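Local coordinates for guanine nucleotide exchange factor SRM1 (Saccharomyces cerevisiae, PDB 3OF7), which promotes the exchange of GDP for GTP on the small GTPases GSP1 and GSP2, binds chromatin and controls RNA metabolism and nuclear transport, at residues Val150-Ala155 / Ile206-Pro211; Phe32-Gly37 / Lys54-Asn59; Pro377-Val382 / Ser389-Gln394. One frame throughout, in Å; residues are numbered along the deposited sequence.

Interaction 1 of 3, residues Val150-Ala155 / Ile206-Pro211; sequences VVQLAA and IVQLAP
Gln152 reaches from strand 150-155 to the backbone of Leu209 and bonds to both its polar atoms. These are the first strands of two consecutive propeller blades. They run nearly parallel, 17° apart, with axes 6.4 Å from each other, and here a side chain rather than a main-chain ladder bridges the gap. Gln152 CG is anti to the backbone N (chi1 -167°) and the chain stays extended beyond it, which carries the amide straight across. There OE1 accepts from Leu209 N at 2.9 Å (N-H...O 160°), the N-H tilted from the plane of the side-chain carbonyl, while NE2 donates to Leu209 O at 3.1 Å from well above the plane of that peptide carbonyl. A water donates to both OE1 and Val207 O, giving the amide oxygen a second donor.

Followed outward, Leu209 runs past this glutamine in the opposite direction. Its CB lies 3.7 Å from Gln152 NE2 and equally near OE1; CG is next to OE1 and CD; CD1 ends against Ala154 CB at 3.7 Å, with Gln152 O close by. The methyl of Ala154 also meets the Pro211 ring, 3.8 Å from CG, and Pro211 CB packs on Ala155 O at 3.4 Å.

Val151 with Gln152, and Val207 with Gln208, form classic beta bulges opposite Leu163 and Leu219, so the two glutamines occupy equivalent sites. Gln208 OE1 accepts from Ile262 N of the following blade, repeating the oxygen half of the pattern, while NE2 goes to Tyr23 OH instead. The chemistry is thus a buried amide whose oxygen and nitrogen both find partners in the main chain of the single residue Leu209, fixing its flip and stitching adjacent blades, with alanine, leucine and proline carbons filling the rest of the interface.

Interaction 2 of 3, residues Phe32-Gly37 / Lys54-Asn59; sequences FCWGTG and KRPRLN
In the closing blade of the propeller, outer strand 56-58 pairs with strand 30-34 through Cys33 and Arg57, an antiparallel hydrogen-bonded pair. Cys33 N donates to Arg57 O and Arg57 N returns a bond to Cys33 O, each 3.0 Å long. The pairing is short and splayed, the strand directions lying 137° apart.

On one face, the Phe32 ring meets Leu58, with CE1 3.7 Å from Leu58 CD1. Cys33 points to the other face, where Asn59 ND2 donates to its SG over a long 3.6 Å but almost straight, at 171°, the sulfur lying in the amide plane; that nitrogen also serves Gly43 O, and Asn59 OD1 accepts from Phe61 N.

Trp34 has CG between its backbone N and carbonyl carbon (chi1 69°), which lays the indole over Pro56. There Pro56 CG sits 3.9 Å from the centroid of the six-membered ring, a CH-pi contact over the face, and Pro56 CB is 3.7 Å from Trp34 CE3. With an alanine at Trp34, Pro56 would probably lose its aromatic platform and a gap would open beside the strand.

Strands 443-450 and 432-439 complete this sheet, so N-terminal strands make its outer half and C-terminal strands its inner half: the Velcro-like closure typical of beta-propellers.

Interaction 3 of 3, residues Pro377-Val382 / Ser389-Gln394; sequences PKFKSV and SVAVAQ
Gln394, Val392 and Lys380 bury the most surface in this beta hairpin, which forms the first two strands of a propeller blade. Val392 uses both its backbone polar atoms: its N donates to Ser381 O at 2.9 Å, and its O accepts from Lys380 N at 2.8 Å with the C=O pointing almost directly at the donor (173°). The pairing of one residue with two consecutive ones marks a beta bulge, where the register slips by one between Phe379 and Ser381.

The Val392 side chain spans the same two residues. CG2 lies 3.5 Å from Ser381 OG, and CG1 touches Lys380 CE, while its neighbours outside the hairpin are Ile434 and Val437 of the next blade. Lys380, extended beyond CG, runs its methylenes past Val392 O and Ala393 O.

Gln394 closes the open end. Its N donates to Lys378 O at 2.9 Å, and its amide carbon CD packs on Lys378 CB at 3.6 Å, whereas Lys378 NZ turns away to a salt bridge with Asp333. Gln394 NE2 donates to a water at 2.7 Å, which in turn gives Phe379 O a weak bond.

Next to the bulge, Ala391 CB sits over one face of the Phe379 ring, 3.7 Å from its centroid, a CH-pi contact.

In the fold
From the N terminus, interaction 2 comes first, closing a loop of 16 residues within the first RCC1 repeat. Interaction 1 follows, with 50 residues between its strands; these include the remaining strands of the blade that 150-155 begins. Interaction 3 is the tightest, a hairpin with six intervening residues in the sixth repeat. The three lie in series, none enclosing or crossing another. Interaction 1 joins two successive blades, interaction 3 holds together one blade's first strands, and interaction 2 belongs to the blade built from the first and last strands of the propeller. Interactions 2 and 3 approach to about 4 Å between nearest atoms without touching, while interaction 1 is 21 Å or more from both, centre to centre.

Interaction 1 of 3, residues Val150-Ala155 / Ile206-Pro211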
loop_
_atom_site.group_PDB
_atom_site.type_symbol
_atom_site.label_atom_id
_atom_site.label_comp_id
_atom_site.label_asym_id
_atom_site.label_seq_id
_atom_site.Cartn_x
_atom_site.Cartn_y
_atom_site.Cartn_z
ATOM N N VAL A 150 15.878 9.382 -3.807
ATOM C CA VAL A 150 14.820 8.629 -3.138
ATOM C C VAL A 150 14.791 7.206 -3.694
ATOM O O VAL A 150 14.824 7.012 -4.914
ATOM C CB VAL A 150 13.444 9.283 -3.353
ATOM C CG1 VAL A 150 12.328 8.440 -2.714
ATOM C CG2 VAL A 150 13.429 10.722 -2.814
ATOM N N VAL A 151 14.724 6.217 -2.810
ATOM C CA VAL A 151 14.601 4.817 -3.233
ATOM C C VAL A 151 13.225 4.231 -2.927
ATOM O O VAL A 151 12.836 3.226 -3.514
ATOM C CB VAL A 151 15.714 3.903 -2.652
ATOM C CG1 VAL A 151 17.106 4.414 -3.063
ATOM C CG2 VAL A 151 15.597 3.790 -1.129
ATOM N N GLN A 152 12.489 4.864 -2.017
ATOM C CA GLN A 152 11.114 4.440 -1.730
ATOM C C GLN A 152 10.270 5.578 -1.167
ATOM O O GLN A 152 10.742 6.355 -0.343
ATOM C CB GLN A 152 11.075 3.244 -0.767
ATOM C CG GLN A 152 9.688 2.581 -0.699
ATOM C CD GLN A 152 9.527 1.562 0.420
ATOM O OE1 GLN A 152 10.500 1.124 1.036
ATOM N NE2 GLN A 152 8.276 1.174 0.682
ATOM N N LEU A 153 9.020 5.654 -1.620
ATOM C CA LEU A 153 8.032 6.564 -1.051
ATOM C C LEU A 153 7.016 5.760 -0.241
ATOM O O LEU A 153 6.823 4.575 -0.480
ATOM C CB LEU A 153 7.344 7.385 -2.156
ATOM C CG LEU A 153 8.214 8.408 -2.902
ATOM C CD1 LEU A 153 7.456 8.974 -4.097
ATOM C CD2 LEU A 153 8.633 9.536 -1.973
ATOM N N ALA A 154 6.396 6.395 0.750
ATOM C CA ALA A 154 5.332 5.755 1.516
ATOM C C ALA A 154 4.313 6.787 1.956
ATOM O O ALA A 154 4.666 7.910 2.336
ATOM C CB ALA A 154 5.883 5.014 2.714
ATOM N N ALA A 155 3.046 6.408 1.893
ATOM C CA ALA A 155 1.978 7.323 2.244
ATOM C C ALA A 155 0.965 6.563 3.081
ATOM O O ALA A 155 0.520 5.470 2.688
ATOM C CB ALA A 155 1.320 7.900 0.980
ATOM N N ILE A 206 18.229 2.701 7.135
ATOM C CA ILE A 206 16.878 2.220 6.854
ATOM C C ILE A 206 16.840 1.725 5.405
ATOM O O ILE A 206 17.368 2.387 4.509
ATOM C CB ILE A 206 15.830 3.329 7.093
ATOM C CG1 ILE A 206 15.925 3.847 8.539
ATOM C CG2 ILE A 206 14.408 2.820 6.750
ATOM C CD1 ILE A 206 15.902 2.728 9.616
ATOM N N VAL A 207 16.237 0.559 5.194
ATOM C CA VAL A 207 16.224 -0.092 3.877
ATOM C C VAL A 207 14.822 -0.238 3.260
ATOM O O VAL A 207 14.688 -0.382 2.039
ATOM C CB VAL A 207 16.923 -1.477 3.919
ATOM C CG1 VAL A 207 18.376 -1.334 4.392
ATOM C CG2 VAL A 207 16.150 -2.479 4.799
ATOM N N GLN A 208 13.785 -0.193 4.098
ATOM C CA GLN A 208 12.413 -0.397 3.623
ATOM C C GLN A 208 11.367 0.277 4.507
ATOM O O GLN A 208 11.529 0.353 5.731
ATOM C CB GLN A 208 12.090 -1.885 3.508
ATOM C CG GLN A 208 10.862 -2.173 2.637
ATOM C CD GLN A 208 10.302 -3.562 2.814
ATOM O OE1 GLN A 208 10.730 -4.328 3.684
ATOM N NE2 GLN A 208 9.325 -3.901 1.984
ATOM N N LEU A 209 10.296 0.741 3.868
ATOM C CA LEU A 209 9.161 1.352 4.566
ATOM C C LEU A 209 7.916 0.487 4.415
ATOM O O LEU A 209 7.783 -0.239 3.424
ATOM C CB LEU A 209 8.881 2.748 4.003
ATOM C CG LEU A 209 10.055 3.698 3.755
ATOM C CD1 LEU A 209 9.587 4.966 3.051
ATOM C CD2 LEU A 209 10.760 4.069 5.062
ATOM N N ALA A 210 7.010 0.559 5.390
ATOM C CA ALA A 210 5.673 -0.049 5.241
ATOM C C ALA A 210 4.612 0.836 5.910
ATOM O O ALA A 210 4.503 0.843 7.143
ATOM C CB ALA A 210 5.644 -1.468 5.819
ATOM N N PRO A 211 3.844 1.600 5.102
ATOM C CA PRO A 211 2.827 2.497 5.649
ATOM C C PRO A 211 1.521 1.804 6.019
ATOM O O PRO A 211 1.061 0.903 5.313
ATOM C CB PRO A 211 2.574 3.485 4.509
ATOM C CG PRO A 211 2.897 2.715 3.260
ATOM C CD PRO A 211 4.001 1.760 3.640
HETATM O O HOH W 1 12.929 0.081 -0.094
#

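Interaction 2 of 3, residues Phe32-Gly37 / Lys54-Asn59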
loop_
_atom_site.group_PDB
_atom_site.type_symbol
_atom_site.label_atom_id
_atom_site.label_comp_id
_atom_site.label_asym_id
_atom_site.label_seq_id
_atom_site.Cartn_x
_atom_site.Cartn_y
_atom_site.Cartn_z
ATOM N N PHE A 32 -2.217 5.828 -14.592
ATOM C CA PHE A 32 -3.668 5.769 -14.687
ATOM C C PHE A 32 -4.277 5.858 -13.299
ATOM O O PHE A 32 -3.749 5.274 -12.359
ATOM C CB PHE A 32 -4.109 4.450 -15.321
ATOM C CG PHE A 32 -3.542 4.222 -16.688
ATOM C CD1 PHE A 32 -4.202 4.707 -17.817
ATOM C CD2 PHE A 32 -2.339 3.546 -16.846
ATOM C CE1 PHE A 32 -3.669 4.508 -19.093
ATOM C CE2 PHE A 32 -1.806 3.338 -18.116
ATOM C CZ PHE A 32 -2.469 3.816 -19.236
ATOM N N CYS A 33 -5.401 6.558 -13.193
ATOM C CA CYS A 33 -6.097 6.739 -11.922
ATOM C C CYS A 33 -7.583 6.479 -12.112
ATOM O O CYS A 33 -8.150 6.784 -13.179
ATOM C CB CYS A 33 -5.891 8.172 -11.410
ATOM S SG CYS A 33 -4.167 8.632 -11.089
ATOM N N TRP A 34 -8.218 5.917 -11.088
ATOM C CA TRP A 34 -9.661 5.662 -11.145
ATOM C C TRP A 34 -10.259 5.446 -9.759
ATOM O O TRP A 34 -9.524 5.238 -8.789
ATOM C CB TRP A 34 -9.964 4.480 -12.073
ATOM C CG TRP A 34 -9.501 3.124 -11.572
ATOM C CD1 TRP A 34 -10.260 2.196 -10.897
ATOM C CD2 TRP A 34 -8.200 2.540 -11.725
ATOM N NE1 TRP A 34 -9.505 1.075 -10.623
ATOM C CE2 TRP A 34 -8.242 1.257 -11.123
ATOM C CE3 TRP A 34 -6.997 2.975 -12.313
ATOM C CZ2 TRP A 34 -7.127 0.404 -11.083
ATOM C CZ3 TRP A 34 -5.892 2.122 -12.280
ATOM C CH2 TRP A 34 -5.964 0.853 -11.663
ATOM N N GLY A 35 -11.593 5.502 -9.684
ATOM C CA GLY A 35 -12.334 5.368 -8.427
ATOM C C GLY A 35 -12.970 6.697 -8.050
ATOM O O GLY A 35 -13.431 7.441 -8.918
ATOM N N THR A 36 -12.973 7.007 -6.758
ATOM C CA THR A 36 -13.606 8.230 -6.248
ATOM C C THR A 36 -12.553 9.201 -5.707
ATOM O O THR A 36 -11.652 8.808 -4.958
ATOM C CB THR A 36 -14.703 7.894 -5.203
ATOM O OG1 THR A 36 -15.719 7.116 -5.847
ATOM C CG2 THR A 36 -15.353 9.162 -4.612
ATOM N N GLY A 37 -12.671 10.462 -6.114
ATOM C CA GLY A 37 -11.700 11.485 -5.757
ATOM C C GLY A 37 -12.350 12.717 -5.158
ATOM O O GLY A 37 -11.977 13.845 -5.493
ATOM N N LYS A 54 -14.774 5.667 -13.422
ATOM C CA LYS A 54 -15.149 4.268 -13.223
ATOM C C LYS A 54 -14.248 3.266 -13.952
ATOM O O LYS A 54 -14.424 2.055 -13.806
ATOM C CB LYS A 54 -16.634 4.067 -13.590
ATOM C CG LYS A 54 -17.577 4.960 -12.785
ATOM C CD LYS A 54 -19.027 4.868 -13.246
ATOM C CE LYS A 54 -19.890 5.884 -12.494
ATOM N NZ LYS A 54 -21.357 5.776 -12.848
ATOM N N ARG A 55 -13.292 3.781 -14.730
ATOM C CA ARG A 55 -12.306 2.962 -15.456
ATOM C C ARG A 55 -10.962 3.679 -15.434
ATOM O O ARG A 55 -10.942 4.906 -15.363
ATOM C CB ARG A 55 -12.737 2.785 -16.922
ATOM C CG ARG A 55 -13.979 1.932 -17.153
ATOM C CD ARG A 55 -13.740 0.502 -16.746
ATOM N NE ARG A 55 -14.673 -0.425 -17.387
ATOM C CZ ARG A 55 -14.465 -1.734 -17.479
ATOM N NH1 ARG A 55 -13.360 -2.271 -16.961
ATOM N NH2 ARG A 55 -15.360 -2.506 -18.085
ATOM N N PRO A 56 -9.837 2.929 -15.512
ATOM C CA PRO A 56 -8.517 3.562 -15.515
ATOM C C PRO A 56 -8.419 4.698 -16.528
ATOM O O PRO A 56 -8.689 4.500 -17.715
ATOM C CB PRO A 56 -7.579 2.412 -15.904
ATOM C CG PRO A 56 -8.249 1.206 -15.338
ATOM C CD PRO A 56 -9.729 1.456 -15.525
ATOM N N ARG A 57 -8.051 5.878 -16.041
ATOM C CA ARG A 57 -7.976 7.077 -16.855
ATOM C C ARG A 57 -6.528 7.538 -16.913
ATOM O O ARG A 57 -5.894 7.744 -15.871
ATOM C CB ARG A 57 -8.867 8.164 -16.245
ATOM C CG ARG A 57 -8.785 9.535 -16.929
ATOM C CD ARG A 57 -9.756 9.646 -18.107
ATOM N NE ARG A 57 -11.143 9.418 -17.698
ATOM C CZ ARG A 57 -11.923 10.329 -17.125
ATOM N NH1 ARG A 57 -11.472 11.558 -16.886
ATOM N NH2 ARG A 57 -13.164 10.012 -16.790
ATOM N N LEU A 58 -6.001 7.695 -18.125
ATOM C CA LEU A 58 -4.628 8.176 -18.287
ATOM C C LEU A 58 -4.485 9.549 -17.637
ATOM O O LEU A 58 -5.264 10.453 -17.920
ATOM C CB LEU A 58 -4.254 8.223 -19.771
ATOM C CG LEU A 58 -2.842 8.723 -20.088
ATOM C CD1 LEU A 58 -1.792 7.701 -19.650
ATOM C CD2 LEU A 58 -2.718 9.029 -21.584
ATOM N N ASN A 59 -3.510 9.700 -16.739
ATOM C CA ASN A 59 -3.354 10.956 -16.029
ATOM C C ASN A 59 -2.543 11.937 -16.879
ATOM O O ASN A 59 -1.345 11.708 -17.112
ATOM C CB ASN A 59 -2.701 10.737 -14.655
ATOM C CG ASN A 59 -2.803 11.954 -13.766
ATOM O OD1 ASN A 59 -2.476 13.067 -14.185
ATOM N ND2 ASN A 59 -3.262 11.754 -12.528
#

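Interaction 3 of 3, residues Pro377-Val382 / Ser389-Gln394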
loop_
_atom_site.group_PDB
_atom_site.type_symbol
_atom_site.label_atom_id
_atom_site.label_comp_id
_atom_site.label_asym_id
_atom_site.label_seq_id
_atom_site.Cartn_x
_atom_site.Cartn_y
_atom_site.Cartn_z
ATOM N N PRO A 377 -5.188 -16.158 -12.870
ATOM C CA PRO A 377 -3.833 -16.225 -13.401
ATOM C C PRO A 377 -2.791 -16.161 -12.284
ATOM O O PRO A 377 -3.116 -15.825 -11.136
ATOM C CB PRO A 377 -3.732 -14.956 -14.263
ATOM C CG PRO A 377 -4.753 -14.038 -13.711
ATOM C CD PRO A 377 -5.871 -14.905 -13.248
ATOM N N LYS A 378 -1.549 -16.486 -12.631
ATOM C CA LYS A 378 -0.413 -16.234 -11.758
ATOM C C LYS A 378 -0.188 -14.728 -11.669
ATOM O O LYS A 378 -0.243 -14.026 -12.689
ATOM C CB LYS A 378 0.840 -16.939 -12.294
ATOM C CG LYS A 378 0.710 -18.460 -12.383
ATOM C CD LYS A 378 0.890 -19.127 -11.021
ATOM C CE LYS A 378 0.609 -20.632 -11.080
ATOM N NZ LYS A 378 1.215 -21.361 -9.925
ATOM N N PHE A 379 0.032 -14.229 -10.453
ATOM C CA PHE A 379 0.250 -12.792 -10.251
ATOM C C PHE A 379 1.701 -12.462 -9.945
ATOM O O PHE A 379 2.400 -13.246 -9.317
ATOM C CB PHE A 379 -0.640 -12.236 -9.138
ATOM C CG PHE A 379 -2.114 -12.357 -9.419
ATOM C CD1 PHE A 379 -2.922 -13.155 -8.618
ATOM C CD2 PHE A 379 -2.695 -11.665 -10.483
ATOM C CE1 PHE A 379 -4.303 -13.266 -8.871
ATOM C CE2 PHE A 379 -4.065 -11.766 -10.740
ATOM C CZ PHE A 379 -4.868 -12.568 -9.931
ATOM N N LYS A 380 2.136 -11.280 -10.370
ATOM C CA LYS A 380 3.493 -10.827 -10.090
ATOM C C LYS A 380 3.572 -9.688 -9.059
ATOM O O LYS A 380 4.614 -9.484 -8.451
ATOM C CB LYS A 380 4.254 -10.493 -11.386
ATOM C CG LYS A 380 3.634 -9.396 -12.246
ATOM C CD LYS A 380 4.538 -9.084 -13.437
ATOM C CE LYS A 380 4.018 -7.914 -14.248
ATOM N NZ LYS A 380 5.052 -7.408 -15.234
ATOM N N SER A 381 2.475 -8.951 -8.873
ATOM C CA SER A 381 2.384 -7.940 -7.809
ATOM C C SER A 381 0.933 -7.758 -7.378
ATOM O O SER A 381 0.011 -8.126 -8.101
ATOM C CB SER A 381 2.980 -6.589 -8.243
ATOM O OG SER A 381 2.170 -5.951 -9.227
ATOM N N VAL A 382 0.741 -7.190 -6.194
ATOM C CA VAL A 382 -0.593 -7.014 -5.628
ATOM C C VAL A 382 -0.622 -5.722 -4.806
ATOM O O VAL A 382 0.392 -5.317 -4.246
ATOM C CB VAL A 382 -1.001 -8.268 -4.791
ATOM C CG1 VAL A 382 -0.058 -8.493 -3.599
ATOM C CG2 VAL A 382 -2.458 -8.210 -4.341
ATOM N N SER A 389 -8.913 -4.510 -3.884
ATOM C CA SER A 389 -7.565 -4.916 -4.221
ATOM C C SER A 389 -7.389 -4.884 -5.728
ATOM O O SER A 389 -8.364 -4.924 -6.482
ATOM C CB SER A 389 -7.269 -6.322 -3.705
ATOM O OG SER A 389 -7.654 -6.477 -2.344
ATOM N N VAL A 390 -6.132 -4.809 -6.146
ATOM C CA VAL A 390 -5.751 -4.898 -7.544
ATOM C C VAL A 390 -4.487 -5.749 -7.606
ATOM O O VAL A 390 -3.520 -5.489 -6.884
ATOM C CB VAL A 390 -5.480 -3.502 -8.173
ATOM C CG1 VAL A 390 -5.089 -3.627 -9.657
ATOM C CG2 VAL A 390 -6.686 -2.579 -8.017
ATOM N N ALA A 391 -4.512 -6.780 -8.447
ATOM C CA ALA A 391 -3.334 -7.620 -8.683
ATOM C C ALA A 391 -2.938 -7.586 -10.159
ATOM O O ALA A 391 -3.785 -7.379 -11.033
ATOM C CB ALA A 391 -3.601 -9.053 -8.232
ATOM N N VAL A 392 -1.653 -7.786 -10.434
ATOM C CA VAL A 392 -1.163 -7.759 -11.815
ATOM C C VAL A 392 -0.707 -9.148 -12.217
ATOM O O VAL A 392 0.184 -9.721 -11.585
ATOM C CB VAL A 392 -0.005 -6.759 -12.000
ATOM C CG1 VAL A 392 0.427 -6.714 -13.474
ATOM C CG2 VAL A 392 -0.425 -5.383 -11.541
ATOM N N ALA A 393 -1.336 -9.691 -13.256
ATOM C CA ALA A 393 -0.968 -11.007 -13.769
ATOM C C ALA A 393 0.433 -10.966 -14.356
ATOM O O ALA A 393 0.934 -9.904 -14.695
ATOM C CB ALA A 393 -1.977 -11.481 -14.829
ATOM N N GLN A 394 1.059 -12.129 -14.506
ATOM C CA GLN A 394 2.406 -12.173 -15.080
ATOM C C GLN A 394 2.464 -11.477 -16.449
ATOM O O GLN A 394 3.465 -10.838 -16.773
ATOM C CB GLN A 394 2.925 -13.612 -15.158
ATOM C CG GLN A 394 3.278 -14.217 -13.795
ATOM C CD GLN A 394 3.756 -15.662 -13.886
ATOM O OE1 GLN A 394 3.514 -16.353 -14.877
ATOM N NE2 GLN A 394 4.432 -16.123 -12.842
HETATM O O HOH W 2 5.152 -14.612 -10.714
#